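Local structure of CLIP-associating protein (Drosophila melanogaster, 4G3A) at residues Asp212-Ala215 with Ser216-Ala219; Ile189-Leu192 with Val193-Lys197; Leu35-Asp38 with Thr39-Ile42; Cys44-Met47 with Gly48-Ile51. The protein tracks microtubule plus ends, stabilises dynamic microtubules and is required for mitotic spindle formation, this chain being its N-terminal TOG-like domain of HEAT repeats. All blocks are in the same frame, centred on the assembly; numbering follows the deposited sequence.

Along the chain the order is interaction 3, interaction 4, interaction 2, interaction 1, each closing before the next opens. Interactions 3 and 4 lie near the N-terminal end of an all-helical array; their centres are about 15 Å apart and they touch, the loop between helix 21-36 and helix 47-58 running through both. Interactions 2 and 1, on helix 182-199 and at the start of helix 215-229, also have centres about 15 Å apart, without touching. The two pairs sit on opposite sides of the chain's centre, with about 39 to 52 Å between centres. One pair thus lies toward each end of an elongated helical repeat array, each contact local to its own helix or loop rather than part of one common site.

Interaction 1: residues Asp212-Ala215 with Ser216-Ala219; sequences DVPA and SKLA
Val213 lays its CG1 methyl over the first turn of helix 215-229, 3.7 Å from Leu218 N and 4.0 Å from Lys217 CB. With CG1 anti to the backbone N (chi1 180°), this branch meets the helix, and the Val213 and Lys217 side chains pass each other at a slant. Pro214 takes the N-cap position, and its carbonyl is the polar centre of the turn. Two amides share Pro214 O: Leu218 N, 3.0 Å away, donates through a nearly straight N-H (164°), whereas Lys217 N comes from above the carbonyl plane with a more bent N-H (131°). The regular helical pattern follows, Ala219 N donating to Ala215 O at 2.9 Å. On the flank, the Pro214 ring and the Lys217 chain run side by side in the same direction, Pro214 CD lying 4.2 Å from Lys217 CD. Extended beyond CG, that chain carries its ammonium away from the turn to Leu177 O, where NZ is hydrogen-bonded. The geometry is that of a helix start whose first turn leans on the preceding loop through aliphatic contacts. Helix 215-229 comes next after helix 203-208, and the side chain of Leu218 packs against Leu207 and Arg208 of that preceding helix.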
loop_
_atom_site.group_PDB
_atom_site.type_symbol
_atom_site.label_atom_id
_atom_site.label_comp_id
_atom_site.label_asym_id
_atom_site.label_seq_id
_atom_site.Cartn_x
_atom_site.Cartn_y
_atom_site.Cartn_z
ATOM N N ASP A 212 -9.721 -7.439 25.165
ATOM C CA ASP A 212 -10.500 -7.091 23.990
ATOM C C ASP A 212 -11.187 -8.330 23.405
ATOM O O ASP A 212 -12.418 -8.440 23.439
ATOM C CB ASP A 212 -9.568 -6.483 22.931
ATOM C CG ASP A 212 -10.319 -5.852 21.762
ATOM O OD1 ASP A 212 -10.468 -4.608 21.748
ATOM O OD2 ASP A 212 -10.738 -6.596 20.848
ATOM N N VAL A 213 -10.376 -9.272 22.914
ATOM C CA VAL A 213 -10.830 -10.481 22.215
ATOM C C VAL A 213 -11.781 -11.361 23.032
ATOM O O VAL A 213 -11.380 -11.976 24.026
ATOM C CB VAL A 213 -9.632 -11.352 21.798
ATOM C CG1 VAL A 213 -10.101 -12.605 21.086
ATOM C CG2 VAL A 213 -8.667 -10.558 20.927
ATOM N N PRO A 214 -13.048 -11.450 22.598
ATOM C CA PRO A 214 -14.020 -12.293 23.302
ATOM C C PRO A 214 -13.541 -13.741 23.318
ATOM O O PRO A 214 -12.872 -14.161 22.371
ATOM C CB PRO A 214 -15.283 -12.166 22.442
ATOM C CG PRO A 214 -15.115 -10.869 21.703
ATOM C CD PRO A 214 -13.640 -10.764 21.437
ATOM N N ALA A 215 -13.872 -14.484 24.373
ATOM C CA ALA A 215 -13.442 -15.873 24.492
ATOM C C ALA A 215 -13.839 -16.660 23.249
ATOM O O ALA A 215 -13.104 -17.524 22.785
ATOM C CB ALA A 215 -14.043 -16.516 25.743
ATOM N N SER A 216 -15.015 -16.358 22.715
ATOM C CA SER A 216 -15.522 -17.075 21.555
ATOM C C SER A 216 -14.597 -16.913 20.335
ATOM O O SER A 216 -14.438 -17.837 19.526
ATOM C CB SER A 216 -16.935 -16.594 21.231
ATOM O OG SER A 216 -16.940 -15.188 21.040
ATOM N N LYS A 217 -13.983 -15.743 20.199
ATOM C CA LYS A 217 -13.076 -15.517 19.079
ATOM C C LYS A 217 -11.685 -16.065 19.365
ATOM O O LYS A 217 -10.998 -16.520 18.456
ATOM C CB LYS A 217 -13.028 -14.037 18.689
ATOM C CG LYS A 217 -14.326 -13.575 18.045
ATOM C CD LYS A 217 -14.253 -12.146 17.556
ATOM C CE LYS A 217 -15.559 -11.747 16.876
ATOM N NZ LYS A 217 -15.663 -10.270 16.672
ATOM N N LEU A 218 -11.285 -16.034 20.633
ATOM C CA LEU A 218 -10.044 -16.665 21.053
ATOM C C LEU A 218 -10.109 -18.145 20.680
ATOM O O LEU A 218 -9.144 -18.719 20.156
ATOM C CB LEU A 218 -9.865 -16.507 22.564
ATOM C CG LEU A 218 -8.575 -17.032 23.196
ATOM C CD1 LEU A 218 -7.356 -16.308 22.626
ATOM C CD2 LEU A 218 -8.634 -16.880 24.707
ATOM N N ALA A 219 -11.265 -18.750 20.927
ATOM C CA ALA A 219 -11.446 -20.177 20.667
ATOM C C ALA A 219 -11.405 -20.436 19.167
ATOM O O ALA A 219 -10.803 -21.406 18.703
ATOM C CB ALA A 219 -12.769 -20.682 21.267
#

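Interaction 2: residues Ile189-Leu192 with Val193-Lys197; sequences IQTL and VEIYK
Thr191 and Ile195 meet one turn apart on the packed side of helix 182-199, which is mostly apolar and buried: Thr191 CG2 lies 4.2 Å from Ile195 CD1, and Ile195 CG1 rests 3.4 Å from Thr191 O, the acceptor of Ile195 N. Thr191 leans on Leu149 and Val153, Leu192 on Val173 and Cys174, and Tyr196 stacks its ring with Phe225. The two hydroxyls on this side are satisfied, Thr191 OG1 by Ala187 O and Tyr196 OH by Asp201. The more solvent-facing side is a polar strip of Gln190, Glu194 and the exposed Lys197. Here Glu194 OE1 forms a salt bridge with Lys197 NZ at 3.1 Å and also accepts from His157 NE2. Less certain is the other arm, which belongs to one of two modelled conformers of Gln190: in it both chains bend at chi2, NE2 of Gln190 donates to Glu194 OE2 at 2.8 Å from above the carboxylate plane, and the two flat groups are turned 61° against each other. The OE1 bonds do not depend on it. With an alanine at Glu194, Lys197 NZ and His157 NE2 would probably lose their shared acceptor, and the Gln190 amide, where it adopts this conformer, its mate. Beneath both sides run i to i+4 backbone bonds, such as Tyr196 N to Leu192 O at 2.8 Å. As in stacked helical repeats, helix 182-199 of HEAT repeat 3 packs against helix 142-159, helix 170-175 and helix 215-229.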
loop_
_atom_site.group_PDB
_atom_site.type_symbol
_atom_site.label_atom_id
_atom_site.label_comp_id
_atom_site.label_asym_id
_atom_site.label_seq_id
_atom_site.Cartn_x
_atom_site.Cartn_y
_atom_site.Cartn_z
ATOM N N ILE A 189 -9.380 -11.500 11.241
ATOM C CA ILE A 189 -9.201 -12.904 11.608
ATOM C C ILE A 189 -8.091 -13.525 10.779
ATOM O O ILE A 189 -7.134 -14.067 11.321
ATOM C CB ILE A 189 -10.487 -13.724 11.390
ATOM C CG1 ILE A 189 -11.582 -13.254 12.345
ATOM C CG2 ILE A 189 -10.209 -15.209 11.601
ATOM C CD1 ILE A 189 -12.947 -13.814 12.034
ATOM N N GLN A 190 -8.232 -13.444 9.462
ATOM C CA GLN A 190 -7.233 -14.025 8.579
ATOM C C GLN A 190 -5.845 -13.419 8.785
ATOM O O GLN A 190 -4.843 -14.122 8.642
ATOM C CB GLN A 190 -7.656 -13.934 7.111
ATOM C CG GLN A 190 -6.845 -14.843 6.212
ATOM C CD GLN A 190 -6.920 -16.292 6.663
ATOM O OE1 GLN A 190 -7.924 -16.723 7.229
ATOM N NE2 GLN A 190 -5.861 -17.046 6.422
ATOM N N THR A 191 -5.775 -12.142 9.154
ATOM C CA THR A 191 -4.484 -11.489 9.402
ATOM C C THR A 191 -3.756 -12.099 10.606
ATOM O O THR A 191 -2.544 -12.330 10.567
ATOM C CB THR A 191 -4.646 -9.959 9.635
ATOM O OG1 THR A 191 -5.197 -9.348 8.467
ATOM C CG2 THR A 191 -3.312 -9.319 9.949
ATOM N N LEU A 192 -4.499 -12.357 11.679
ATOM C CA LEU A 192 -3.928 -13.020 12.854
ATOM C C LEU A 192 -3.471 -14.435 12.502
ATOM O O LEU A 192 -2.438 -14.911 12.983
ATOM C CB LEU A 192 -4.941 -13.050 13.990
ATOM C CG LEU A 192 -5.209 -11.652 14.559
ATOM C CD1 LEU A 192 -6.411 -11.698 15.479
ATOM C CD2 LEU A 192 -3.971 -11.137 15.293
ATOM N N VAL A 193 -4.237 -15.093 11.645
ATOM C CA VAL A 193 -3.872 -16.425 11.188
ATOM C C VAL A 193 -2.565 -16.370 10.394
ATOM O O VAL A 193 -1.665 -17.179 10.624
ATOM C CB VAL A 193 -5.014 -17.088 10.379
ATOM C CG1 VAL A 193 -4.522 -18.351 9.682
ATOM C CG2 VAL A 193 -6.196 -17.409 11.291
ATOM N N GLU A 194 -2.444 -15.394 9.493
ATOM C CA GLU A 194 -1.208 -15.201 8.733
ATOM C C GLU A 194 -0.031 -14.860 9.649
ATOM O O GLU A 194 1.085 -15.333 9.430
ATOM C CB GLU A 194 -1.370 -14.095 7.675
ATOM C CG GLU A 194 -2.584 -14.244 6.768
ATOM C CD GLU A 194 -2.528 -15.476 5.866
ATOM O OE1 GLU A 194 -1.433 -16.052 5.673
ATOM O OE2 GLU A 194 -3.595 -15.860 5.341
ATOM N N ILE A 195 -0.280 -14.047 10.679
ATOM C CA ILE A 195 0.761 -13.707 11.647
ATOM C C ILE A 195 1.157 -14.963 12.441
ATOM O O ILE A 195 2.327 -15.178 12.753
ATOM C CB ILE A 195 0.313 -12.594 12.613
ATOM C CG1 ILE A 195 0.387 -11.216 11.924
ATOM C CG2 ILE A 195 1.163 -12.617 13.878
ATOM C CD1 ILE A 195 -0.300 -10.087 12.741
ATOM N N TYR A 196 0.187 -15.802 12.753
ATOM C CA TYR A 196 0.524 -17.064 13.421
ATOM C C TYR A 196 1.572 -17.866 12.633
ATOM O O TYR A 196 2.462 -18.491 13.216
ATOM C CB TYR A 196 -0.721 -17.910 13.666
ATOM C CG TYR A 196 -0.416 -19.276 14.267
ATOM C CD1 TYR A 196 -0.156 -19.421 15.622
ATOM C CD2 TYR A 196 -0.381 -20.405 13.469
ATOM C CE1 TYR A 196 0.132 -20.671 16.173
ATOM C CE2 TYR A 196 -0.095 -21.655 14.001
ATOM C CZ TYR A 196 0.162 -21.785 15.348
ATOM O OH TYR A 196 0.448 -23.035 15.862
ATOM N N LYS A 197 1.475 -17.845 11.308
ATOM C CA LYS A 197 2.420 -18.601 10.490
ATOM C C LYS A 197 3.864 -18.174 10.727
ATOM O O LYS A 197 4.778 -18.987 10.606
ATOM C CB LYS A 197 2.056 -18.525 9.011
ATOM C CG LYS A 197 0.782 -19.272 8.664
ATOM C CD LYS A 197 0.320 -18.938 7.255
ATOM C CE LYS A 197 -1.061 -19.520 6.986
ATOM N NZ LYS A 197 -1.557 -19.144 5.635
#

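Interaction 3: residues Leu35-Asp38 with Thr39-Ile42; sequences LSDD and TNSI
Leu35 and Ile42 bring their methyls together across the loop that leaves helix 21-36, which opens with a type I beta turn from Asp37 to Asn40. Taken in order, Leu35 comes first: its CD2 lies 3.6 Å from Ile42 CG2, the two side chains crossing at about a right angle. Leu35 rests on Glu75 and Ile42 on Arg79 and Leu80, all three in helix 63-80. Asp37, where the backbone leaves helical angles, organises the turn. Its carbonyl oxygen accepts from Asn40 N at 2.9 Å (N-H angle 154°), the bond that closes the turn. Its side chain, with CG opposite the backbone N (chi1 -171°), reaches forward over the turn, and OD1 accepts from Thr39 N at 2.9 Å, an Asx turn in which the amide lies above the carboxylate plane. Thr39 OG1 adds a weak bond to the same oxygen, so main chain and hydroxyl of one residue converge on Asp37 OD1. An alanine in the place of Asp37 is likely to leave Thr39 N without this acceptor and the hydroxyl of Thr39 freer to rotate, though the Asn40 N bond to the carbonyl could remain. Asp38 follows at the exposed corner. Across the turn, Asn40 directs its amide nitrogen back to the helix end, where ND2 is hydrogen-bonded to Phe34 O; on the way Asn40 ND2 passes 3.6 Å from Asp37 CB.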
loop_
_atom_site.group_PDB
_atom_site.type_symbol
_atom_site.label_atom_id
_atom_site.label_comp_id
_atom_site.label_asym_id
_atom_site.label_seq_id
_atom_site.Cartn_x
_atom_site.Cartn_y
_atom_site.Cartn_z
ATOM N N LEU A 35 8.839 5.531 -18.682
ATOM C CA LEU A 35 9.553 5.250 -17.440
ATOM C C LEU A 35 9.837 3.762 -17.254
ATOM O O LEU A 35 10.774 3.386 -16.544
ATOM C CB LEU A 35 8.751 5.768 -16.239
ATOM C CG LEU A 35 8.561 7.284 -16.157
ATOM C CD1 LEU A 35 7.696 7.632 -14.965
ATOM C CD2 LEU A 35 9.895 7.995 -16.066
ATOM N N SER A 36 9.021 2.913 -17.874
ATOM C CA SER A 36 9.180 1.469 -17.707
ATOM C C SER A 36 10.409 0.930 -18.440
ATOM O O SER A 36 11.014 -0.059 -18.026
ATOM C CB SER A 36 7.923 0.739 -18.174
ATOM O OG SER A 36 6.813 1.091 -17.363
ATOM N N ASP A 37 10.776 1.594 -19.528
ATOM C CA ASP A 37 11.895 1.158 -20.354
ATOM C C ASP A 37 13.214 1.695 -19.791
ATOM O O ASP A 37 13.468 2.896 -19.831
ATOM C CB ASP A 37 11.678 1.652 -21.788
ATOM C CG ASP A 37 12.669 1.062 -22.774
ATOM O OD1 ASP A 37 13.692 0.501 -22.333
ATOM O OD2 ASP A 37 12.424 1.168 -23.994
ATOM N N ASP A 38 14.059 0.810 -19.268
ATOM C CA ASP A 38 15.310 1.270 -18.666
ATOM C C ASP A 38 16.336 1.768 -19.693
ATOM O O ASP A 38 17.454 2.135 -19.326
ATOM C CB ASP A 38 15.924 0.223 -17.720
ATOM C CG ASP A 38 16.645 -0.890 -18.454
ATOM O OD1 ASP A 38 16.181 -1.300 -19.538
ATOM O OD2 ASP A 38 17.677 -1.365 -17.935
ATOM N N THR A 39 15.968 1.781 -20.973
ATOM C CA THR A 39 16.823 2.411 -21.980
ATOM C C THR A 39 16.448 3.879 -22.140
ATOM O O THR A 39 17.169 4.642 -22.777
ATOM C CB THR A 39 16.755 1.719 -23.363
ATOM O OG1 THR A 39 15.522 2.046 -24.017
ATOM C CG2 THR A 39 16.879 0.213 -23.224
ATOM N N ASN A 40 15.307 4.261 -21.573
ATOM C CA ASN A 40 14.922 5.665 -21.523
ATOM C C ASN A 40 15.572 6.358 -20.335
ATOM O O ASN A 40 15.770 5.748 -19.284
ATOM C CB ASN A 40 13.402 5.812 -21.464
ATOM C CG ASN A 40 12.728 5.408 -22.760
ATOM O OD1 ASN A 40 13.355 5.389 -23.822
ATOM N ND2 ASN A 40 11.441 5.089 -22.684
ATOM N N SER A 41 15.900 7.635 -20.498
ATOM C CA SER A 41 16.550 8.392 -19.429
ATOM C C SER A 41 15.546 9.250 -18.669
ATOM O O SER A 41 14.589 9.749 -19.257
ATOM C CB SER A 41 17.649 9.283 -20.012
ATOM O OG SER A 41 18.136 10.197 -19.048
ATOM N N ILE A 42 15.759 9.417 -17.364
ATOM C CA ILE A 42 14.900 10.292 -16.567
ATOM C C ILE A 42 15.561 11.633 -16.280
ATOM O O ILE A 42 15.200 12.323 -15.320
ATOM C CB ILE A 42 14.428 9.664 -15.237
ATOM C CG1 ILE A 42 15.602 9.103 -14.447
ATOM C CG2 ILE A 42 13.393 8.581 -15.486
ATOM C CD1 ILE A 42 15.329 8.910 -12.994
#

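Interaction 4: residues Cys44-Met47 with Gly48-Ile51; sequences CTDM and GFLI
This is a helix N-cap contact, Asp46 against the first turn of helix 47-58, at the opening of the first HEAT repeat. The capping bond is the direct evidence: Gly48 N donates to Asp46 OD1 at 3.0 Å, reaching the oxygen from above the carboxylate plane. The Asp46 carboxylate stands opposite its own backbone N (chi1 -170°), a rotation that brings OD1 within reach of Gly48 N. On the main-chain side Asp46 O accepts from Phe49 N, and Met47 O then takes Ile51 N at 3.1 Å with a nearly straight N-H (166°). Phe49 folds back along the cap: its CD2 comes 3.2 Å from Asp46 CB, the two side chains crossing at about a right angle, with Asp46 CB oblique to the ring. Thr45 CG2 meets the edge of that ring, 4.3 Å from Phe49 CE2. A second, apolar side is formed by the selenomethionine at Met47, whose chain bends at chi2 and chi3 and runs alongside Leu50, with Met47 SE 4.1 Å from Leu50 CD2. Leu76 of helix 63-80 adjoins both of these residues, while Leu50 also reaches Leu9 and Met16 of helix 9-18. The chemistry thus divides the turn: the Asp46 carboxylate accepting from Gly48 N in the first turn, probably interacting favourably with the positive end of the helix dipole, and an apolar flank joining this helix to its neighbours.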
loop_
_atom_site.group_PDB
_atom_site.type_symbol
_atom_site.label_atom_id
_atom_site.label_comp_id
_atom_site.label_asym_id
_atom_site.label_seq_id
_atom_site.Cartn_x
_atom_site.Cartn_y
_atom_site.Cartn_z
ATOM N N CYS A 44 15.866 15.365 -16.453
ATOM C CA CYS A 44 14.907 16.440 -16.659
ATOM C C CYS A 44 15.401 17.683 -15.928
ATOM O O CYS A 44 16.454 17.660 -15.290
ATOM C CB CYS A 44 13.500 16.044 -16.189
ATOM S SG CYS A 44 13.331 15.706 -14.414
ATOM N N THR A 45 14.636 18.765 -16.014
ATOM C CA THR A 45 15.007 20.012 -15.362
ATOM C C THR A 45 14.946 19.884 -13.852
ATOM O O THR A 45 15.912 20.194 -13.157
ATOM C CB THR A 45 14.096 21.167 -15.800
ATOM O OG1 THR A 45 14.393 21.516 -17.156
ATOM C CG2 THR A 45 14.308 22.380 -14.906
ATOM N N ASP A 46 13.804 19.428 -13.355
ATOM C CA ASP A 46 13.586 19.269 -11.922
ATOM C C ASP A 46 12.557 18.166 -11.706
ATOM O O ASP A 46 11.415 18.278 -12.153
ATOM C CB ASP A 46 13.102 20.587 -11.312
ATOM C CG ASP A 46 13.076 20.564 -9.792
ATOM O OD1 ASP A 46 12.966 19.464 -9.203
ATOM O OD2 ASP A 46 13.156 21.662 -9.191
HETATM N N MSE A 47 12.975 17.099 -11.033
HETATM C CA MSE A 47 12.118 15.936 -10.802
HETATM C C MSE A 47 10.850 16.317 -10.045
HETATM O O MSE A 47 9.780 15.764 -10.291
HETATM C CB MSE A 47 12.892 14.855 -10.052
HETATM C CG MSE A 47 12.073 13.627 -9.689
HETATM SE SE MSE A 47 11.263 12.746 -11.236
HETATM C CE MSE A 47 12.875 12.050 -12.083
ATOM N N GLY A 48 10.975 17.278 -9.134
ATOM C CA GLY A 48 9.840 17.769 -8.375
ATOM C C GLY A 48 8.706 18.231 -9.269
ATOM O O GLY A 48 7.535 18.101 -8.919
ATOM N N PHE A 49 9.053 18.767 -10.435
ATOM C CA PHE A 49 8.046 19.214 -11.390
ATOM C C PHE A 49 7.187 18.055 -11.883
ATOM O O PHE A 49 5.986 18.210 -12.101
ATOM C CB PHE A 49 8.692 19.913 -12.589
ATOM C CG PHE A 49 9.137 21.317 -12.311
ATOM C CD1 PHE A 49 8.260 22.242 -11.770
ATOM C CD2 PHE A 49 10.424 21.721 -12.622
ATOM C CE1 PHE A 49 8.667 23.539 -11.525
ATOM C CE2 PHE A 49 10.836 23.015 -12.381
ATOM C CZ PHE A 49 9.957 23.925 -11.832
ATOM N N LEU A 50 7.804 16.895 -12.076
ATOM C CA LEU A 50 7.048 15.729 -12.513
ATOM C C LEU A 50 6.165 15.242 -11.378
ATOM O O LEU A 50 5.005 14.886 -11.593
ATOM C CB LEU A 50 7.969 14.609 -12.994
ATOM C CG LEU A 50 7.210 13.344 -13.404
ATOM C CD1 LEU A 50 6.196 13.662 -14.491
ATOM C CD2 LEU A 50 8.167 12.257 -13.859
ATOM N N ILE A 51 6.720 15.236 -10.169
ATOM C CA ILE A 51 5.968 14.848 -8.973
ATOM C C ILE A 51 4.739 15.723 -8.795
ATOM O O ILE A 51 3.637 15.220 -8.584
ATOM C CB ILE A 51 6.818 14.957 -7.706
ATOM C CG1 ILE A 51 8.050 14.061 -7.825
ATOM C CG2 ILE A 51 5.979 14.605 -6.466
ATOM C CD1 ILE A 51 7.719 12.573 -7.999
#